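Side-chain contacts in amorpha-4,11-diene synthase (Artemisia annua, PDB 4GAX), which is an engineered plant sesquiterpene synthase that probably cyclises farnesyl diphosphate to a sesquiterpene hydrocarbon or alcohol with release of diphosphate: residues A[210-215]-A[532-537]; A[217-222]-A[525-530]; A[288-293]-A[554-559]. One frame throughout, in Å; residues are numbered along the deposited sequence.

Interaction 1 of 3, residues A[210-215]-A[532-537]; sequences LKKPLW and LDVLYA
Lys212 reaches across to Asp533 and Val534, and it is the one residue of 210-215 to touch the other segment. The charged part comes first. Lys212 NZ and Asp533 OD2 stand 3.6 Å apart as a salt bridge, but CE comes slightly closer, 3.5 Å from the same oxygen. The carboxylate oxygen therefore lies beside the CE-NZ bond rather than straight ahead of the ammonium group, so the pair is an electrostatic contact and not a direct hydrogen bond. The two side chains approach from opposite directions. Lys212 gets there by running extended as far as CD and then bending at chi3 (-70°). Asp533 OD2 has a second, weak and long ion pair with Lys216.

In the fold, the contact ties the loop just after helix 200-211 to the last turn of helix 519-535. It thus joins the connection between helices 200-211 and 219-232 to the penultimate helix of this all-helical enzyme.

Water carries the second link. NZ donates to a water 2.7 Å away, which in turn donates to Asp533 O at 3.1 Å. Lys212 thus engages the carboxylate directly and the carbonyl of the same residue through water; its positive charge would probably be favoured by the carbonyl-rich end of helix 519-535.

The remaining touch is with an apolar neighbour: Val534 CG2 lies 3.7 Å from NZ, its side chain running roughly perpendicular to that of Lys212. The same valine also packs on Tyr549 and Leu552 of helix 547-557.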
loop_
_atom_site.group_PDB
_atom_site.type_symbol
_atom_site.label_atom_id
_atom_site.label_comp_id
_atom_site.label_asym_id
_atom_site.label_seq_id
_atom_site.Cartn_x
_atom_site.Cartn_y
_atom_site.Cartn_z
ATOM N N LEU A 210 -12.970 13.434 1.144
ATOM C CA LEU A 210 -13.260 13.525 2.575
ATOM C C LEU A 210 -13.304 12.148 3.257
ATOM O O LEU A 210 -12.903 12.004 4.421
ATOM C CB LEU A 210 -14.583 14.270 2.798
ATOM C CG LEU A 210 -14.585 15.753 2.404
ATOM C CD1 LEU A 210 -15.960 16.379 2.639
ATOM C CD2 LEU A 210 -13.509 16.520 3.161
ATOM N N LYS A 211 -13.801 11.141 2.540
ATOM C CA LYS A 211 -13.827 9.769 3.059
ATOM C C LYS A 211 -12.407 9.205 3.224
ATOM O O LYS A 211 -12.112 8.535 4.217
ATOM C CB LYS A 211 -14.656 8.863 2.141
ATOM C CG LYS A 211 -15.120 7.551 2.771
ATOM C CD LYS A 211 -16.553 7.187 2.337
ATOM C CE LYS A 211 -17.605 8.113 2.972
ATOM N NZ LYS A 211 -18.239 9.080 2.010
ATOM N N LYS A 212 -11.531 9.470 2.260
ATOM C CA LYS A 212 -10.136 9.034 2.359
ATOM C C LYS A 212 -9.277 9.927 1.484
ATOM O O LYS A 212 -9.522 10.065 0.271
ATOM C CB LYS A 212 -9.976 7.568 1.915
ATOM C CG LYS A 212 -8.517 7.079 1.974
ATOM C CD LYS A 212 -8.372 5.623 1.503
ATOM C CE LYS A 212 -8.990 4.636 2.479
ATOM N NZ LYS A 212 -8.446 3.248 2.249
ATOM N N PRO A 213 -8.271 10.569 2.088
ATOM C CA PRO A 213 -7.480 11.463 1.247
ATOM C C PRO A 213 -6.617 10.698 0.243
ATOM O O PRO A 213 -6.321 9.507 0.442
ATOM C CB PRO A 213 -6.623 12.213 2.252
ATOM C CG PRO A 213 -6.557 11.323 3.456
ATOM C CD PRO A 213 -7.852 10.594 3.504
ATOM N N LEU A 214 -6.239 11.398 -0.825
ATOM C CA LEU A 214 -5.494 10.841 -1.939
ATOM C C LEU A 214 -4.229 10.076 -1.513
ATOM O O LEU A 214 -3.941 8.968 -2.011
ATOM C CB LEU A 214 -5.115 11.998 -2.872
ATOM C CG LEU A 214 -4.281 11.693 -4.104
ATOM C CD1 LEU A 214 -5.023 10.692 -4.973
ATOM C CD2 LEU A 214 -4.025 12.993 -4.879
ATOM N N TRP A 215 -3.488 10.664 -0.586
ATOM C CA TRP A 215 -2.224 10.083 -0.118
ATOM C C TRP A 215 -2.423 8.708 0.507
ATOM O O TRP A 215 -1.577 7.822 0.362
ATOM C CB TRP A 215 -1.569 11.035 0.878
ATOM C CG TRP A 215 -0.274 10.553 1.531
ATOM C CD1 TRP A 215 -0.000 10.553 2.871
ATOM C CD2 TRP A 215 0.906 10.031 0.883
ATOM N NE1 TRP A 215 1.268 10.062 3.101
ATOM C CE2 TRP A 215 1.844 9.734 1.901
ATOM C CE3 TRP A 215 1.252 9.769 -0.447
ATOM C CZ2 TRP A 215 3.110 9.196 1.630
ATOM C CZ3 TRP A 215 2.514 9.237 -0.719
ATOM C CH2 TRP A 215 3.430 8.961 0.317
ATOM N N LEU A 532 -2.868 -1.213 4.847
ATOM C CA LEU A 532 -3.411 -1.687 6.133
ATOM C C LEU A 532 -4.771 -1.065 6.389
ATOM O O LEU A 532 -5.638 -1.676 7.026
ATOM C CB LEU A 532 -2.471 -1.358 7.302
ATOM C CG LEU A 532 -1.037 -1.912 7.294
ATOM C CD1 LEU A 532 -0.163 -1.174 8.323
ATOM C CD2 LEU A 532 -1.037 -3.394 7.567
ATOM N N ASP A 533 -4.964 0.149 5.875
ATOM C CA ASP A 533 -6.241 0.841 6.036
ATOM C C ASP A 533 -7.352 0.112 5.287
ATOM O O ASP A 533 -8.504 0.147 5.705
ATOM C CB ASP A 533 -6.136 2.294 5.551
ATOM C CG ASP A 533 -7.095 3.225 6.282
ATOM O OD1 ASP A 533 -7.291 3.057 7.512
ATOM O OD2 ASP A 533 -7.655 4.126 5.626
ATOM N N VAL A 534 -6.998 -0.551 4.185
ATOM C CA VAL A 534 -7.943 -1.360 3.411
ATOM C C VAL A 534 -8.100 -2.734 4.044
ATOM O O VAL A 534 -9.208 -3.274 4.167
ATOM C CB VAL A 534 -7.442 -1.543 1.956
ATOM C CG1 VAL A 534 -8.221 -2.654 1.254
ATOM C CG2 VAL A 534 -7.557 -0.215 1.191
ATOM N N LEU A 535 -6.977 -3.307 4.449
ATOM C CA LEU A 535 -6.987 -4.603 5.118
ATOM C C LEU A 535 -7.928 -4.584 6.324
ATOM O O LEU A 535 -8.764 -5.475 6.490
ATOM C CB LEU A 535 -5.570 -4.954 5.578
ATOM C CG LEU A 535 -5.092 -6.399 5.428
ATOM C CD1 LEU A 535 -4.119 -6.777 6.547
ATOM C CD2 LEU A 535 -6.254 -7.374 5.335
ATOM N N TYR A 536 -7.804 -3.552 7.151
ATOM C CA TYR A 536 -8.564 -3.507 8.394
ATOM C C TYR A 536 -9.691 -2.472 8.384
ATOM O O TYR A 536 -9.956 -1.836 9.400
ATOM C CB TYR A 536 -7.619 -3.261 9.574
ATOM C CG TYR A 536 -6.561 -4.335 9.717
ATOM C CD1 TYR A 536 -5.214 -4.035 9.562
ATOM C CD2 TYR A 536 -6.912 -5.652 9.993
ATOM C CE1 TYR A 536 -4.242 -5.011 9.687
ATOM C CE2 TYR A 536 -5.945 -6.638 10.113
ATOM C CZ TYR A 536 -4.612 -6.310 9.961
ATOM O OH TYR A 536 -3.645 -7.283 10.080
ATOM N N ALA A 537 -10.368 -2.329 7.245
ATOM C CA ALA A 537 -11.385 -1.282 7.070
ATOM C C ALA A 537 -12.572 -1.346 8.049
ATOM O O ALA A 537 -12.790 -0.409 8.824
ATOM C CB ALA A 537 -11.881 -1.252 5.626
HETATM O O HOH W 1 -10.160 1.810 3.734
#

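Interaction 2 of 3, residues A[217-222]-A[525-530]; sequences RLPRIE and VINLVH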
loop_
_atom_site.group_PDB
_atom_site.type_symbol
_atom_site.label_atom_id
_atom_site.label_comp_id
_atom_site.label_asym_id
_atom_site.label_seq_id
_atom_site.Cartn_x
_atom_site.Cartn_y
_atom_site.Cartn_z
ATOM N N ARG A 217 -4.998 6.588 -0.199
ATOM C CA ARG A 217 -5.564 5.635 -1.163
ATOM C C ARG A 217 -4.445 5.056 -2.038
ATOM O O ARG A 217 -3.571 5.790 -2.528
ATOM C CB ARG A 217 -6.615 6.319 -2.047
ATOM C CG ARG A 217 -7.323 5.382 -3.051
ATOM C CD ARG A 217 -8.616 6.033 -3.581
ATOM N NE ARG A 217 -8.416 7.467 -3.637
ATOM C CZ ARG A 217 -9.094 8.353 -2.921
ATOM N NH1 ARG A 217 -10.070 7.966 -2.110
ATOM N NH2 ARG A 217 -8.788 9.632 -3.034
ATOM N N LEU A 218 -4.468 3.739 -2.232
ATOM C CA LEU A 218 -3.479 3.081 -3.082
ATOM C C LEU A 218 -3.613 3.660 -4.497
ATOM O O LEU A 218 -4.733 3.846 -4.971
ATOM C CB LEU A 218 -3.777 1.579 -3.119
ATOM C CG LEU A 218 -3.053 0.683 -2.110
ATOM C CD1 LEU A 218 -2.227 1.468 -1.107
ATOM C CD2 LEU A 218 -4.038 -0.239 -1.416
ATOM N N PRO A 219 -2.484 3.902 -5.181
ATOM C CA PRO A 219 -2.517 4.542 -6.506
ATOM C C PRO A 219 -3.372 3.833 -7.553
ATOM O O PRO A 219 -4.014 4.525 -8.332
ATOM C CB PRO A 219 -1.040 4.571 -6.948
ATOM C CG PRO A 219 -0.266 3.790 -5.886
ATOM C CD PRO A 219 -1.110 3.780 -4.648
ATOM N N ARG A 220 -3.397 2.502 -7.583
ATOM C CA ARG A 220 -4.230 1.805 -8.579
ATOM C C ARG A 220 -5.719 1.974 -8.272
ATOM O O ARG A 220 -6.570 2.033 -9.181
ATOM C CB ARG A 220 -3.875 0.312 -8.642
ATOM C CG ARG A 220 -4.560 -0.467 -9.777
ATOM C CD ARG A 220 -4.130 0.043 -11.150
ATOM N NE ARG A 220 -4.613 -0.848 -12.211
ATOM C CZ ARG A 220 -4.453 -0.633 -13.514
ATOM N NH1 ARG A 220 -3.831 0.464 -13.948
ATOM N NH2 ARG A 220 -4.924 -1.521 -14.387
ATOM N N ILE A 221 -6.050 2.061 -6.989
ATOM C CA ILE A 221 -7.447 2.291 -6.612
ATOM C C ILE A 221 -7.835 3.740 -6.945
ATOM O O ILE A 221 -8.966 4.009 -7.356
ATOM C CB ILE A 221 -7.687 2.007 -5.108
ATOM C CG1 ILE A 221 -7.427 0.524 -4.816
ATOM C CG2 ILE A 221 -9.096 2.371 -4.696
ATOM C CD1 ILE A 221 -7.513 0.168 -3.307
ATOM N N GLU A 222 -6.916 4.680 -6.758
ATOM C CA GLU A 222 -7.202 6.072 -7.169
ATOM C C GLU A 222 -7.480 6.161 -8.669
ATOM O O GLU A 222 -8.426 6.823 -9.094
ATOM C CB GLU A 222 -6.072 7.022 -6.778
ATOM C CG GLU A 222 -6.146 8.425 -7.421
ATOM C CD GLU A 222 -7.306 9.273 -6.899
ATOM O OE1 GLU A 222 -7.967 8.867 -5.905
ATOM O OE2 GLU A 222 -7.553 10.367 -7.480
ATOM N N VAL A 525 7.125 0.089 0.383
ATOM C CA VAL A 525 6.856 0.071 1.810
ATOM C C VAL A 525 5.660 0.966 2.139
ATOM O O VAL A 525 4.770 0.551 2.870
ATOM C CB VAL A 525 8.078 0.510 2.657
ATOM C CG1 VAL A 525 7.661 0.710 4.129
ATOM C CG2 VAL A 525 9.219 -0.534 2.554
ATOM N N ILE A 526 5.633 2.185 1.601
ATOM C CA ILE A 526 4.577 3.122 1.976
ATOM C C ILE A 526 3.221 2.622 1.468
ATOM O O ILE A 526 2.198 2.820 2.126
ATOM C CB ILE A 526 4.856 4.596 1.527
ATOM C CG1 ILE A 526 3.950 5.571 2.285
ATOM C CG2 ILE A 526 4.628 4.812 0.019
ATOM C CD1 ILE A 526 4.255 5.650 3.765
ATOM N N ASN A 527 3.222 1.941 0.324
ATOM C CA ASN A 527 1.972 1.415 -0.220
ATOM C C ASN A 527 1.466 0.309 0.699
ATOM O O ASN A 527 0.279 0.251 1.018
ATOM C CB ASN A 527 2.162 0.884 -1.646
ATOM C CG ASN A 527 2.398 1.990 -2.664
ATOM O OD1 ASN A 527 2.078 3.167 -2.421
ATOM N ND2 ASN A 527 2.954 1.615 -3.815
ATOM N N LEU A 528 2.373 -0.568 1.134
ATOM C CA LEU A 528 1.978 -1.640 2.051
ATOM C C LEU A 528 1.446 -1.081 3.370
ATOM O O LEU A 528 0.543 -1.664 3.968
ATOM C CB LEU A 528 3.130 -2.621 2.309
ATOM C CG LEU A 528 3.446 -3.516 1.100
ATOM C CD1 LEU A 528 4.710 -4.339 1.352
ATOM C CD2 LEU A 528 2.271 -4.440 0.788
ATOM N N VAL A 529 1.993 0.039 3.831
ATOM C CA VAL A 529 1.450 0.666 5.052
ATOM C C VAL A 529 0.046 1.214 4.808
ATOM O O VAL A 529 -0.859 1.010 5.615
ATOM C CB VAL A 529 2.357 1.828 5.561
ATOM C CG1 VAL A 529 1.710 2.530 6.752
ATOM C CG2 VAL A 529 3.732 1.304 5.956
ATOM N N HIS A 530 -0.149 1.907 3.689
ATOM C CA HIS A 530 -1.483 2.432 3.370
ATOM C C HIS A 530 -2.492 1.312 3.125
ATOM O O HIS A 530 -3.687 1.446 3.432
ATOM C CB HIS A 530 -1.415 3.384 2.169
ATOM C CG HIS A 530 -0.830 4.718 2.505
ATOM N ND1 HIS A 530 0.013 5.402 1.656
ATOM C CD2 HIS A 530 -0.975 5.494 3.605
ATOM C CE1 HIS A 530 0.370 6.543 2.222
ATOM N NE2 HIS A 530 -0.211 6.620 3.408
#
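Leu218 and Asn527 bring the two backbones to 6.4 Å between their CA atoms, with the N-terminus of helix 219-232 set against the middle of helix 519-535. Leu218 is the N-cap residue, and Pro219 starts the first turn.

Most of the touching is done by Leu218 CD1. It rests 3.5 Å from the backbone oxygen of Asn527 and 3.9 Å from His530 CB, so one methyl group meets two residues a helical turn apart. Leu218 is modelled in an uncommon conformation, with CD1 nearly eclipsed with CA about the CB-CG bond (chi2 6°), which puts CD1 in this position. Past that methyl, the side chains of Leu218 and His530 slide by each other in opposite directions. The imidazole itself has an aromatic neighbour, meeting Trp215 edge-to-face.

Pro219 makes a smaller contact, its CD 3.9 Å from Asn527 OD1, and its ring also packs on Phe294. The amide of Asn527 swings to the side of its own backbone N (chi1 -70°). Its strongest polar partner is Ser292 O, to which ND2 donates a hydrogen bond. That bond draws in the end of helix 282-292 as a third party.

Arg217 starts out away from helix 519-535 and turns back to Glu222. NE and OE1 form a salt bridge of 2.7 Å, although the angle of 128° makes it weak as a hydrogen bond. Glu222 also pairs with Arg208 through OE1 and with Arg89 through OE2, so three arginines gather round one buried carboxylate.

The contact lies close to the centre of the chain, a helix start packed on the flank of another helix, consistent with the two-domain, all-helical architecture of plant sesquiterpene synthases.

Interaction 3 of 3, residues A[288-293]-A[554-559]; sequences WALASR and KSLLVY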
loop_
_atom_site.group_PDB
_atom_site.type_symbol
_atom_site.label_atom_id
_atom_site.label_comp_id
_atom_site.label_asym_id
_atom_site.label_seq_id
_atom_site.Cartn_x
_atom_site.Cartn_y
_atom_site.Cartn_z
ATOM N N TRP A 288 -3.263 -8.131 -1.901
ATOM C CA TRP A 288 -2.288 -7.539 -0.997
ATOM C C TRP A 288 -0.951 -7.306 -1.719
ATOM O O TRP A 288 -0.343 -6.218 -1.609
ATOM C CB TRP A 288 -2.135 -8.482 0.192
ATOM C CG TRP A 288 -1.435 -7.958 1.384
ATOM C CD1 TRP A 288 -0.571 -6.904 1.449
ATOM C CD2 TRP A 288 -1.533 -8.483 2.710
ATOM N NE1 TRP A 288 -0.123 -6.745 2.742
ATOM C CE2 TRP A 288 -0.702 -7.703 3.534
ATOM C CE3 TRP A 288 -2.242 -9.543 3.281
ATOM C CZ2 TRP A 288 -0.568 -7.940 4.907
ATOM C CZ3 TRP A 288 -2.109 -9.779 4.656
ATOM C CH2 TRP A 288 -1.272 -8.982 5.446
ATOM N N ALA A 289 -0.487 -8.308 -2.469
ATOM C CA ALA A 289 0.762 -8.148 -3.221
ATOM C C ALA A 289 0.606 -7.023 -4.248
ATOM O O ALA A 289 1.541 -6.230 -4.493
ATOM C CB ALA A 289 1.142 -9.445 -3.919
ATOM N N LEU A 290 -0.588 -6.949 -4.835
ATOM C CA LEU A 290 -0.890 -5.956 -5.862
ATOM C C LEU A 290 -0.771 -4.537 -5.315
ATOM O O LEU A 290 -0.515 -3.591 -6.064
ATOM C CB LEU A 290 -2.297 -6.194 -6.410
ATOM C CG LEU A 290 -2.757 -5.274 -7.545
ATOM C CD1 LEU A 290 -1.745 -5.264 -8.704
ATOM C CD2 LEU A 290 -4.139 -5.693 -8.030
ATOM N N ALA A 291 -0.936 -4.396 -4.003
ATOM C CA ALA A 291 -0.815 -3.086 -3.357
ATOM C C ALA A 291 0.613 -2.574 -3.276
ATOM O O ALA A 291 0.853 -1.360 -3.369
ATOM C CB ALA A 291 -1.440 -3.119 -1.960
ATOM N N SER A 292 1.576 -3.484 -3.118
ATOM C CA SER A 292 2.971 -3.066 -2.935
ATOM C C SER A 292 3.432 -2.219 -4.112
ATOM O O SER A 292 3.845 -1.067 -3.934
ATOM C CB SER A 292 3.906 -4.269 -2.743
ATOM O OG SER A 292 3.894 -5.115 -3.889
ATOM N N ARG A 293 3.357 -2.792 -5.310
ATOM C CA ARG A 293 3.624 -2.051 -6.550
ATOM C C ARG A 293 2.713 -2.630 -7.628
ATOM O O ARG A 293 2.687 -3.847 -7.822
ATOM C CB ARG A 293 5.081 -2.196 -7.009
ATOM C CG ARG A 293 6.215 -1.602 -6.114
ATOM C CD ARG A 293 6.075 -0.090 -5.878
ATOM N NE ARG A 293 5.952 0.735 -7.087
ATOM C CZ ARG A 293 6.862 1.624 -7.497
ATOM N NH1 ARG A 293 7.994 1.777 -6.827
ATOM N NH2 ARG A 293 6.646 2.363 -8.589
ATOM N N LYS A 554 -13.014 -6.210 -7.351
ATOM C CA LYS A 554 -13.691 -6.228 -8.646
ATOM C C LYS A 554 -13.318 -5.023 -9.510
ATOM O O LYS A 554 -13.159 -5.149 -10.727
ATOM C CB LYS A 554 -15.211 -6.289 -8.472
ATOM C CG LYS A 554 -15.710 -7.547 -7.779
ATOM C CD LYS A 554 -17.180 -7.792 -8.123
ATOM C CE LYS A 554 -17.881 -8.582 -7.031
ATOM N NZ LYS A 554 -19.305 -8.879 -7.394
ATOM N N SER A 555 -13.165 -3.861 -8.878
ATOM C CA SER A 555 -12.849 -2.649 -9.621
ATOM C C SER A 555 -11.452 -2.741 -10.226
ATOM O O SER A 555 -11.181 -2.184 -11.291
ATOM C CB SER A 555 -12.985 -1.407 -8.732
ATOM O OG SER A 555 -11.866 -1.262 -7.876
ATOM N N LEU A 556 -10.562 -3.464 -9.556
ATOM C CA LEU A 556 -9.200 -3.647 -10.065
ATOM C C LEU A 556 -9.043 -4.818 -11.049
ATOM O O LEU A 556 -8.311 -4.717 -12.048
ATOM C CB LEU A 556 -8.211 -3.790 -8.889
ATOM C CG LEU A 556 -7.504 -2.499 -8.479
ATOM C CD1 LEU A 556 -8.505 -1.461 -8.057
ATOM C CD2 LEU A 556 -6.426 -2.716 -7.380
ATOM N N LEU A 557 -9.728 -5.925 -10.790
ATOM C CA LEU A 557 -9.459 -7.140 -11.560
ATOM C C LEU A 557 -10.563 -7.586 -12.520
ATOM O O LEU A 557 -10.307 -8.353 -13.451
ATOM C CB LEU A 557 -9.123 -8.292 -10.599
ATOM C CG LEU A 557 -7.898 -8.030 -9.721
ATOM C CD1 LEU A 557 -7.632 -9.231 -8.835
ATOM C CD2 LEU A 557 -6.679 -7.710 -10.569
ATOM N N VAL A 558 -11.789 -7.128 -12.302
ATOM C CA VAL A 558 -12.904 -7.676 -13.073
ATOM C C VAL A 558 -13.465 -6.729 -14.146
ATOM O O VAL A 558 -13.571 -7.099 -15.319
ATOM C CB VAL A 558 -14.014 -8.181 -12.132
ATOM C CG1 VAL A 558 -15.226 -8.661 -12.923
ATOM C CG2 VAL A 558 -13.466 -9.298 -11.246
ATOM N N TYR A 559 -13.795 -5.499 -13.762
ATOM C CA TYR A 559 -14.390 -4.570 -14.722
ATOM C C TYR A 559 -13.306 -3.801 -15.468
ATOM O O TYR A 559 -12.488 -3.107 -14.845
ATOM C CB TYR A 559 -15.305 -3.562 -14.024
ATOM C CG TYR A 559 -16.427 -4.158 -13.213
ATOM C CD1 TYR A 559 -16.535 -3.900 -11.851
ATOM C CD2 TYR A 559 -17.398 -4.954 -13.809
ATOM C CE1 TYR A 559 -17.570 -4.434 -11.103
ATOM C CE2 TYR A 559 -18.438 -5.495 -13.068
ATOM C CZ TYR A 559 -18.515 -5.229 -11.714
ATOM O OH TYR A 559 -19.541 -5.759 -10.969
#
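Leu290 meets two neighbouring leucines, Leu556 and Leu557, through a single methyl group. Its CD2 lies 3.8 Å from CD2 of Leu556 and 4.1 Å from CD2 of Leu557. The two approaches differ: Leu556 comes in at a slant, whereas Leu557 slides alongside, running the opposite way. The CB of Leu290 points toward helix 547-557, and with CG anti to the backbone N (chi1 -177°) CD2 is carried to the two leucines. Leu557 leaves its backbone less directly and reaches the contact through the end of its side chain.

Other helices close in around the three leucines. Leu556 also packs on Arg220, Ile221 and Val224 of helix 219-232, and Leu290 on Arg302 of helix 299-322. The carbonyls where helix 547-557 ends find donors on helix 238-269: Gln252 NE2 serves Leu556 O and Tyr559 O, and Arg256 NH1 serves Leu557 O.

Between the leucines themselves there are only methyl contacts, with no hydrogen bond or charge across the segments. Such a contact is non-directional and rests on dispersion and the burial of apolar surface.

Overall arrangement
Interactions 1 and 2 both use helix 519-535, against successive parts of the connection between helices 200-211 and 219-232, which both segments partly include; Trp215, from the first pair, packs on Ile526 of the second. Interaction 3 joins the next helix, 547-557, to 282-292, where Trp288 touches Leu528 of interaction 2 and Leu535 of interaction 1. Chemistry changes with burial. Interaction 1 is partly buried and works through charge and water. Interaction 2, closest to the centre of the chain, is buried and sets a methyl group against a helix backbone. Interaction 3, also buried though no nearer the centre than interaction 1, is wholly aliphatic across its segments.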